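Local coordinates for peptidase M16 inactive domain family protein (Pseudomonas fluorescens, PDB 3GWB) that is of uncertain function but belongs to the peptidase M16 family and may have metal-dependent hydrolase activity, at residues A335-N340 and A402-H407; G310-N315 and D411-V416; E80-D85 and E109-L114. All blocks are in the same frame, centred on the assembly; numbering follows the deposited sequence.

Overall arrangement
Interactions 1 and 2 share one half of the chain, with centres about 14 Å apart. Both tie the strand 311-319 and helix 323-340 unit to the helix 397-407 and strand 414-419 unit. Interaction 1 joins the two helices, and interaction 2 joins strand 311-319 to the residue that leads into strand 414-419. The touching residues of both are mostly or wholly buried. Interaction 2 is purely apolar, whereas interaction 1 adds a side-chain amide beside a backbone carbonyl. Interaction 3 lies on the opposite side of the chain's centre, with its centre about 50 Å from that of interaction 1. It is partly buried, apolar, and sets a loop against helix 105-120.

Interaction 1. Residues A335-N340 and A402-H407; sequences AEYLKN and AAMNKH
Leu338 and Met404, a selenomethionine, meet where helices 323-340 and 397-407 pack. CD2 of Leu338 lies 3.7 Å from CB of Met404, near the root of that side chain, and the two side chains cross at about a right angle. Farther out, the CE methyl of Met404 comes to the edge of the Tyr337 ring, in its plane, 4.0 Å from CE2. The Met404 chain bends at both chi2 (-65°) and chi3 (-81°). These bends fold its methyl back to the ring edge. The Asn405 amide completes the contact beside the Leu338 carbonyl, and Leu338 and Asn405 form the closest CA pair, at 5.9 Å.

The helix axes approach to 9.0 Å, with 122° between their N-to-C directions. Tyr337 has CG anti to its own nitrogen, which puts the ring beside Met404 with CE2 nearest the methyl. Its hydroxyl makes a weak hydrogen bond to the carbonyl of Gly272. Its ring also touches Ile275 and Leu276 of helix 266-277. The same helix receives Ala403 and His407.

The contact packs the C-terminal turns of helices 323-340 and 397-407 together, and both also touch helix 266-277. Its buried centre is apolar, so shape and van der Waals contact dominate, with the amide of the partly exposed Asn405 beside it.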
loop_
_atom_site.group_PDB
_atom_site.type_symbol
_atom_site.label_atom_id
_atom_site.label_comp_id
_atom_site.label_asym_id
_atom_site.label_seq_id
_atom_site.Cartn_x
_atom_site.Cartn_y
_atom_site.Cartn_z
ATOM N N ALA A 335 -6.552 -19.380 27.483
ATOM C CA ALA A 335 -6.980 -20.575 28.203
ATOM C C ALA A 335 -8.392 -20.377 28.731
ATOM O O ALA A 335 -9.251 -21.243 28.573
ATOM C CB ALA A 335 -6.027 -20.861 29.349
ATOM N N GLU A 336 -8.614 -19.221 29.352
ATOM C CA GLU A 336 -9.904 -18.858 29.922
ATOM C C GLU A 336 -10.997 -18.839 28.855
ATOM O O GLU A 336 -12.119 -19.265 29.110
ATOM C CB GLU A 336 -9.786 -17.490 30.607
ATOM C CG GLU A 336 -11.100 -16.779 30.920
ATOM C CD GLU A 336 -12.059 -17.614 31.748
ATOM O OE1 GLU A 336 -11.618 -18.241 32.740
ATOM O OE2 GLU A 336 -13.263 -17.627 31.407
ATOM N N TYR A 337 -10.669 -18.358 27.662
ATOM C CA TYR A 337 -11.646 -18.314 26.576
ATOM C C TYR A 337 -12.055 -19.718 26.118
ATOM O O TYR A 337 -13.240 -19.991 25.929
ATOM C CB TYR A 337 -11.090 -17.543 25.376
ATOM C CG TYR A 337 -12.116 -17.309 24.289
ATOM C CD1 TYR A 337 -13.222 -16.491 24.517
ATOM C CD2 TYR A 337 -11.991 -17.912 23.038
ATOM C CE1 TYR A 337 -14.179 -16.275 23.523
ATOM C CE2 TYR A 337 -12.947 -17.703 22.030
ATOM C CZ TYR A 337 -14.040 -16.881 22.283
ATOM O OH TYR A 337 -14.997 -16.661 21.300
ATOM N N LEU A 338 -11.078 -20.604 25.919
ATOM C CA LEU A 338 -11.381 -21.966 25.477
ATOM C C LEU A 338 -12.136 -22.723 26.556
ATOM O O LEU A 338 -12.989 -23.566 26.263
ATOM C CB LEU A 338 -10.099 -22.733 25.141
ATOM C CG LEU A 338 -9.311 -22.302 23.904
ATOM C CD1 LEU A 338 -8.137 -23.257 23.697
ATOM C CD2 LEU A 338 -10.223 -22.314 22.680
ATOM N N LYS A 339 -11.817 -22.407 27.805
ATOM C CA LYS A 339 -12.438 -23.044 28.956
ATOM C C LYS A 339 -13.913 -22.696 29.140
ATOM O O LYS A 339 -14.748 -23.585 29.289
ATOM C CB LYS A 339 -11.667 -22.677 30.225
ATOM C CG LYS A 339 -12.240 -23.272 31.504
ATOM C CD LYS A 339 -11.445 -22.819 32.722
ATOM C CE LYS A 339 -12.036 -23.359 34.016
ATOM N NZ LYS A 339 -12.016 -24.849 34.061
ATOM N N ASN A 340 -14.244 -21.407 29.129
ATOM C CA ASN A 340 -15.627 -21.002 29.348
ATOM C C ASN A 340 -16.407 -20.565 28.125
ATOM O O ASN A 340 -17.630 -20.449 28.179
ATOM C CB ASN A 340 -15.683 -19.901 30.405
ATOM C CG ASN A 340 -15.251 -20.397 31.763
ATOM O OD1 ASN A 340 -15.638 -21.486 32.180
ATOM N ND2 ASN A 340 -14.452 -19.602 32.467
ATOM N N ALA A 402 -17.460 -25.333 21.659
ATOM C CA ALA A 402 -17.091 -26.683 21.257
ATOM C C ALA A 402 -16.133 -26.665 20.078
ATOM O O ALA A 402 -15.118 -27.368 20.088
ATOM C CB ALA A 402 -18.331 -27.485 20.901
ATOM N N ALA A 403 -16.456 -25.862 19.069
ATOM C CA ALA A 403 -15.634 -25.760 17.870
ATOM C C ALA A 403 -14.221 -25.283 18.178
ATOM O O ALA A 403 -13.253 -25.876 17.717
ATOM C CB ALA A 403 -16.297 -24.820 16.858
HETATM N N MSE A 404 -14.104 -24.212 18.956
HETATM C CA MSE A 404 -12.790 -23.681 19.304
HETATM C C MSE A 404 -11.972 -24.725 20.062
HETATM O O MSE A 404 -10.764 -24.850 19.847
HETATM C CB MSE A 404 -12.926 -22.409 20.145
HETATM C CG MSE A 404 -13.529 -21.208 19.390
HETATM SE SE MSE A 404 -12.517 -20.559 18.019
HETATM C CE MSE A 404 -11.374 -19.575 18.892
ATOM N N ASN A 405 -12.631 -25.471 20.947
ATOM C CA ASN A 405 -11.952 -26.510 21.715
ATOM C C ASN A 405 -11.611 -27.720 20.849
ATOM O O ASN A 405 -10.670 -28.461 21.138
ATOM C CB ASN A 405 -12.817 -26.957 22.898
ATOM C CG ASN A 405 -12.656 -26.061 24.112
ATOM O OD1 ASN A 405 -13.610 -25.426 24.563
ATOM N ND2 ASN A 405 -11.443 -26.011 24.654
ATOM N N LYS A 406 -12.374 -27.920 19.781
ATOM C CA LYS A 406 -12.138 -29.051 18.894
ATOM C C LYS A 406 -10.943 -28.825 17.969
ATOM O O LYS A 406 -10.345 -29.776 17.469
ATOM C CB LYS A 406 -13.390 -29.326 18.057
ATOM C CG LYS A 406 -13.276 -30.506 17.101
ATOM C CD LYS A 406 -14.548 -30.630 16.270
ATOM C CE LYS A 406 -14.466 -31.774 15.282
ATOM N NZ LYS A 406 -15.659 -31.810 14.384
ATOM N N HIS A 407 -10.578 -27.567 17.757
ATOM C CA HIS A 407 -9.475 -27.258 16.860
ATOM C C HIS A 407 -8.263 -26.608 17.517
ATOM O O HIS A 407 -7.200 -26.515 16.903
ATOM C CB HIS A 407 -9.991 -26.373 15.726
ATOM C CG HIS A 407 -11.011 -27.049 14.860
ATOM N ND1 HIS A 407 -10.680 -28.036 13.961
ATOM C CD2 HIS A 407 -12.356 -26.909 14.791
ATOM C CE1 HIS A 407 -11.779 -28.482 13.373
ATOM N NE2 HIS A 407 -12.809 -27.812 13.862
#

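Interaction 2. Residues G310-N315 and D411-V416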
loop_
_atom_site.group_PDB
_atom_site.type_symbol
_atom_site.label_atom_id
_atom_site.label_comp_id
_atom_site.label_asym_id
_atom_site.label_seq_id
_atom_site.Cartn_x
_atom_site.Cartn_y
_atom_site.Cartn_z
ATOM N N GLY A 310 -4.069 -24.555 7.842
ATOM C CA GLY A 310 -3.420 -23.265 7.932
ATOM C C GLY A 310 -3.163 -22.982 9.395
ATOM O O GLY A 310 -3.646 -23.710 10.255
ATOM N N PRO A 311 -2.425 -21.924 9.722
ATOM C CA PRO A 311 -2.175 -21.665 11.137
ATOM C C PRO A 311 -3.216 -20.808 11.865
ATOM O O PRO A 311 -4.021 -20.108 11.250
ATOM C CB PRO A 311 -0.825 -20.978 11.100
ATOM C CG PRO A 311 -0.987 -20.091 9.880
ATOM C CD PRO A 311 -1.629 -21.019 8.868
ATOM N N PHE A 312 -3.196 -20.905 13.188
ATOM C CA PHE A 312 -4.028 -20.081 14.043
ATOM C C PHE A 312 -2.921 -19.294 14.723
ATOM O O PHE A 312 -1.963 -19.885 15.239
ATOM C CB PHE A 312 -4.787 -20.881 15.099
ATOM C CG PHE A 312 -5.345 -20.014 16.197
ATOM C CD1 PHE A 312 -6.471 -19.220 15.978
ATOM C CD2 PHE A 312 -4.702 -19.936 17.433
ATOM C CE1 PHE A 312 -6.935 -18.345 16.968
ATOM C CE2 PHE A 312 -5.156 -19.066 18.431
ATOM C CZ PHE A 312 -6.281 -18.272 18.199
HETATM N N MSE A 313 -3.044 -17.973 14.730
HETATM C CA MSE A 313 -1.998 -17.147 15.298
HETATM C C MSE A 313 -2.505 -15.930 16.060
HETATM O O MSE A 313 -3.538 -15.356 15.720
HETATM C CB MSE A 313 -1.078 -16.698 14.160
HETATM C CG MSE A 313 0.230 -16.070 14.573
HETATM SE SE MSE A 313 1.232 -15.752 13.099
HETATM C CE MSE A 313 1.225 -17.389 12.335
ATOM N N ILE A 314 -1.767 -15.561 17.102
ATOM C CA ILE A 314 -2.073 -14.394 17.920
ATOM C C ILE A 314 -0.801 -13.570 17.916
ATOM O O ILE A 314 0.283 -14.115 18.124
ATOM C CB ILE A 314 -2.360 -14.759 19.384
ATOM C CG1 ILE A 314 -3.625 -15.605 19.478
ATOM C CG2 ILE A 314 -2.476 -13.482 20.218
ATOM C CD1 ILE A 314 -3.870 -16.160 20.871
ATOM N N ASN A 315 -0.913 -12.270 17.677
ATOM C CA ASN A 315 0.281 -11.433 17.679
ATOM C C ASN A 315 0.052 -10.052 18.272
ATOM O O ASN A 315 -1.041 -9.494 18.191
ATOM C CB ASN A 315 0.835 -11.290 16.265
ATOM C CG ASN A 315 -0.110 -10.564 15.348
ATOM O OD1 ASN A 315 -1.122 -11.116 14.913
ATOM N ND2 ASN A 315 0.203 -9.310 15.055
ATOM N N ASP A 411 -2.138 -26.559 25.220
ATOM C CA ASP A 411 -0.889 -27.319 25.330
ATOM C C ASP A 411 -0.131 -27.469 24.010
ATOM O O ASP A 411 0.966 -28.032 23.982
ATOM C CB ASP A 411 -1.163 -28.730 25.875
ATOM C CG ASP A 411 -1.749 -28.725 27.278
ATOM O OD1 ASP A 411 -1.301 -27.915 28.113
ATOM O OD2 ASP A 411 -2.648 -29.550 27.554
ATOM N N LYS A 412 -0.704 -26.974 22.920
ATOM C CA LYS A 412 -0.069 -27.117 21.613
ATOM C C LYS A 412 0.549 -25.847 21.043
ATOM O O LYS A 412 1.135 -25.876 19.958
ATOM C CB LYS A 412 -1.077 -27.667 20.600
ATOM C CG LYS A 412 -1.610 -29.057 20.910
ATOM C CD LYS A 412 -2.486 -29.537 19.769
ATOM C CE LYS A 412 -2.921 -30.993 19.928
ATOM N NZ LYS A 412 -3.806 -31.194 21.104
HETATM N N MSE A 413 0.430 -24.741 21.768
HETATM C CA MSE A 413 0.964 -23.469 21.292
HETATM C C MSE A 413 2.474 -23.414 21.134
HETATM O O MSE A 413 3.233 -23.897 21.981
HETATM C CB MSE A 413 0.512 -22.319 22.201
HETATM C CG MSE A 413 -0.888 -21.795 21.891
HETATM SE SE MSE A 413 -0.996 -20.838 20.351
HETATM C CE MSE A 413 -2.203 -19.597 20.823
ATOM N N VAL A 414 2.886 -22.834 20.012
ATOM C CA VAL A 414 4.289 -22.635 19.685
ATOM C C VAL A 414 4.455 -21.134 19.839
ATOM O O VAL A 414 3.729 -20.353 19.215
ATOM C CB VAL A 414 4.590 -23.032 18.231
ATOM C CG1 VAL A 414 6.049 -22.742 17.902
ATOM C CG2 VAL A 414 4.279 -24.501 18.026
ATOM N N ILE A 415 5.395 -20.725 20.677
ATOM C CA ILE A 415 5.595 -19.310 20.918
ATOM C C ILE A 415 6.959 -18.802 20.475
ATOM O O ILE A 415 7.984 -19.441 20.698
ATOM C CB ILE A 415 5.394 -19.010 22.399
ATOM C CG1 ILE A 415 4.035 -19.561 22.838
ATOM C CG2 ILE A 415 5.480 -17.514 22.651
ATOM C CD1 ILE A 415 3.843 -19.581 24.330
ATOM N N VAL A 416 6.954 -17.638 19.838
ATOM C CA VAL A 416 8.183 -17.028 19.368
ATOM C C VAL A 416 8.139 -15.534 19.622
ATOM O O VAL A 416 7.222 -14.842 19.172
ATOM C CB VAL A 416 8.390 -17.270 17.857
ATOM C CG1 VAL A 416 9.670 -16.591 17.394
ATOM C CG2 VAL A 416 8.441 -18.762 17.572
#
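Met413, a selenomethionine, reaches Phe312 and Ile314 with a single atom, its CE methyl. The contact is entirely apolar and entirely between side chains. CE of Met413 lies 3.8 Å from CE2 of Phe312 and also 3.8 Å from CD1 of Ile314. At Phe312 the methyl lies in the plane of the ring, at its edge. It therefore meets the rim of the aromatic ring and does not sit over a face. At Ile314 it meets the tip of the longer branch, and the two side chains run nearly perpendicular. All three residues are buried.

The torsions bring these groups together. Phe312 has CG anti to its nitrogen (chi1 165°), which turns the ring so that its CE2 edge meets the methyl. In Met413 the chain bends at chi2 (-72°) and again at chi3. This double bend carries CE across to the strand 311-319. Phe312 and Ile314 are two positions apart on this strand, so both side chains lie on the same side of the sheet, and the methyl touches both.

No hydrogen bond joins the two segments. Their closest CA atoms, in Ile314 and Ile415, are 9.6 Å apart. That spacing fits two strands separated by a third.

Strand 249-257 is this third strand. In the five-stranded mixed sheet it lies between 311-319 and 414-419, antiparallel to both. Phe312 exchanges backbone hydrogen bonds with Gln256, while Met413 touches Leu254 and Gln256. Helix 323-340 packs over this side of the sheet: Ile314 touches Val330, Met413 touches Phe334, and Ile415 touches Leu327. Val414 and Pro311 instead meet helix 147-160.

Interaction 3. Residues E80-D85 and E109-L114; sequences EGLGAD and EPALKL
The loop 81-84, which carries Leu82 and Ala84, approaches helix 105-120 nearest at Leu82 and Ala111, whose CA atoms are 6.5 Å apart. Leu82 does most of the touching, and its CD1 branch leads. This methyl rests on the helix backbone, 3.3 Å from the nitrogen of Ala111. It is also 3.5 Å from CA of Ala111, tighter than usual for two carbons. The same methyl is 3.7 Å from CB of Pro110 and 3.7 Å from CB of Ala111, so it sits over the backbone linking these two residues, touching both CB atoms. The CD2 branch lies near the Pro110 ring as well, 4.0 Å from its CB. CG of Leu82 stands anti to its carbonyl carbon (chi1 -64°), and with chi2 extended at 172° CD1 is carried forward onto the helix.

A Schellman motif ends helix 72-80 here. Gly83 takes a positive phi of 79°, and its nitrogen bonds back to the carbonyl of Glu80, closing a type I turn from Glu80 to Gly83. The chain then heads into strand 85-90, an outermost strand of the six-stranded sheet within this chain. Ala84 adds a second touch, its CB lying 4.1 Å from CB of Ala111. Ala84 also packs on Leu99 and Ser101 of the neighbouring strand 95-102, and Leu112 of the helix touches Leu99 too. Away from this helix, Glu80 packs on Ser364 of the second subunit.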
loop_
_atom_site.group_PDB
_atom_site.type_symbol
_atom_site.label_atom_id
_atom_site.label_comp_id
_atom_site.label_asym_id
_atom_site.label_seq_id
_atom_site.Cartn_x
_atom_site.Cartn_y
_atom_site.Cartn_z
ATOM N N GLU A 80 -4.630 0.938 -18.756
ATOM C CA GLU A 80 -5.087 2.275 -18.370
ATOM C C GLU A 80 -5.899 2.982 -19.448
ATOM O O GLU A 80 -6.919 3.611 -19.154
ATOM C CB GLU A 80 -3.894 3.162 -17.995
ATOM C CG GLU A 80 -3.372 2.973 -16.584
ATOM C CD GLU A 80 -2.126 3.806 -16.319
ATOM O OE1 GLU A 80 -2.180 5.043 -16.510
ATOM O OE2 GLU A 80 -1.092 3.221 -15.922
ATOM N N GLY A 81 -5.447 2.887 -20.693
ATOM C CA GLY A 81 -6.149 3.545 -21.779
ATOM C C GLY A 81 -7.530 2.970 -22.036
ATOM O O GLY A 81 -8.351 3.579 -22.721
ATOM N N LEU A 82 -7.788 1.794 -21.475
ATOM C CA LEU A 82 -9.067 1.116 -21.649
ATOM C C LEU A 82 -9.950 1.227 -20.407
ATOM O O LEU A 82 -11.086 0.744 -20.389
ATOM C CB LEU A 82 -8.819 -0.361 -21.976
ATOM C CG LEU A 82 -8.095 -0.616 -23.304
ATOM C CD1 LEU A 82 -7.730 -2.090 -23.437
ATOM C CD2 LEU A 82 -8.996 -0.174 -24.457
ATOM N N GLY A 83 -9.415 1.858 -19.368
ATOM C CA GLY A 83 -10.167 2.022 -18.141
ATOM C C GLY A 83 -10.176 0.764 -17.298
ATOM O O GLY A 83 -11.037 0.593 -16.434
ATOM N N ALA A 84 -9.206 -0.111 -17.537
ATOM C CA ALA A 84 -9.111 -1.375 -16.809
ATOM C C ALA A 84 -7.914 -1.433 -15.869
ATOM O O ALA A 84 -6.880 -0.810 -16.124
ATOM C CB ALA A 84 -9.039 -2.541 -17.802
ATOM N N ASP A 85 -8.051 -2.199 -14.792
ATOM C CA ASP A 85 -6.964 -2.355 -13.836
ATOM C C ASP A 85 -6.530 -3.817 -13.724
ATOM O O ASP A 85 -7.359 -4.716 -13.652
ATOM C CB ASP A 85 -7.375 -1.836 -12.460
ATOM C CG ASP A 85 -6.261 -1.973 -11.432
ATOM O OD1 ASP A 85 -6.336 -2.899 -10.592
ATOM O OD2 ASP A 85 -5.302 -1.164 -11.473
ATOM N N GLU A 109 -13.234 -5.961 -24.785
ATOM C CA GLU A 109 -12.619 -6.874 -25.742
ATOM C C GLU A 109 -11.110 -6.659 -25.838
ATOM O O GLU A 109 -10.344 -7.605 -25.688
ATOM C CB GLU A 109 -13.310 -6.763 -27.105
ATOM C CG GLU A 109 -14.504 -7.710 -27.188
ATOM C CD GLU A 109 -15.292 -7.591 -28.475
ATOM O OE1 GLU A 109 -14.702 -7.241 -29.521
ATOM O OE2 GLU A 109 -16.507 -7.873 -28.438
ATOM N N PRO A 110 -10.661 -5.413 -26.073
ATOM C CA PRO A 110 -9.221 -5.134 -26.165
ATOM C C PRO A 110 -8.523 -5.427 -24.831
ATOM O O PRO A 110 -7.417 -5.962 -24.801
ATOM C CB PRO A 110 -9.179 -3.644 -26.502
ATOM C CG PRO A 110 -10.438 -3.442 -27.275
ATOM C CD PRO A 110 -11.443 -4.229 -26.471
ATOM N N ALA A 111 -9.182 -5.072 -23.730
ATOM C CA ALA A 111 -8.626 -5.293 -22.399
ATOM C C ALA A 111 -8.453 -6.780 -22.086
ATOM O O ALA A 111 -7.465 -7.175 -21.471
ATOM C CB ALA A 111 -9.513 -4.638 -21.342
ATOM N N LEU A 112 -9.412 -7.596 -22.512
ATOM C CA LEU A 112 -9.337 -9.034 -22.261
ATOM C C LEU A 112 -8.277 -9.709 -23.117
ATOM O O LEU A 112 -7.647 -10.676 -22.683
ATOM C CB LEU A 112 -10.702 -9.682 -22.491
ATOM C CG LEU A 112 -11.720 -9.345 -21.401
ATOM C CD1 LEU A 112 -13.120 -9.655 -21.908
ATOM C CD2 LEU A 112 -11.398 -10.124 -20.131
ATOM N N LYS A 113 -8.082 -9.210 -24.332
ATOM C CA LYS A 113 -7.060 -9.768 -25.212
ATOM C C LYS A 113 -5.690 -9.513 -24.606
ATOM O O LYS A 113 -4.814 -10.379 -24.643
ATOM C CB LYS A 113 -7.121 -9.132 -26.599
ATOM C CG LYS A 113 -8.315 -9.565 -27.419
ATOM C CD LYS A 113 -8.242 -9.009 -28.838
ATOM C CE LYS A 113 -7.028 -9.542 -29.586
ATOM N NZ LYS A 113 -6.987 -9.060 -31.003
ATOM N N LEU A 114 -5.504 -8.322 -24.042
ATOM C CA LEU A 114 -4.234 -7.978 -23.417
ATOM C C LEU A 114 -4.043 -8.810 -22.149
ATOM O O LEU A 114 -2.952 -9.319 -21.885
ATOM C CB LEU A 114 -4.196 -6.481 -23.074
ATOM C CG LEU A 114 -2.983 -5.966 -22.288
ATOM C CD1 LEU A 114 -1.685 -6.333 -23.012
ATOM C CD2 LEU A 114 -3.103 -4.453 -22.120
#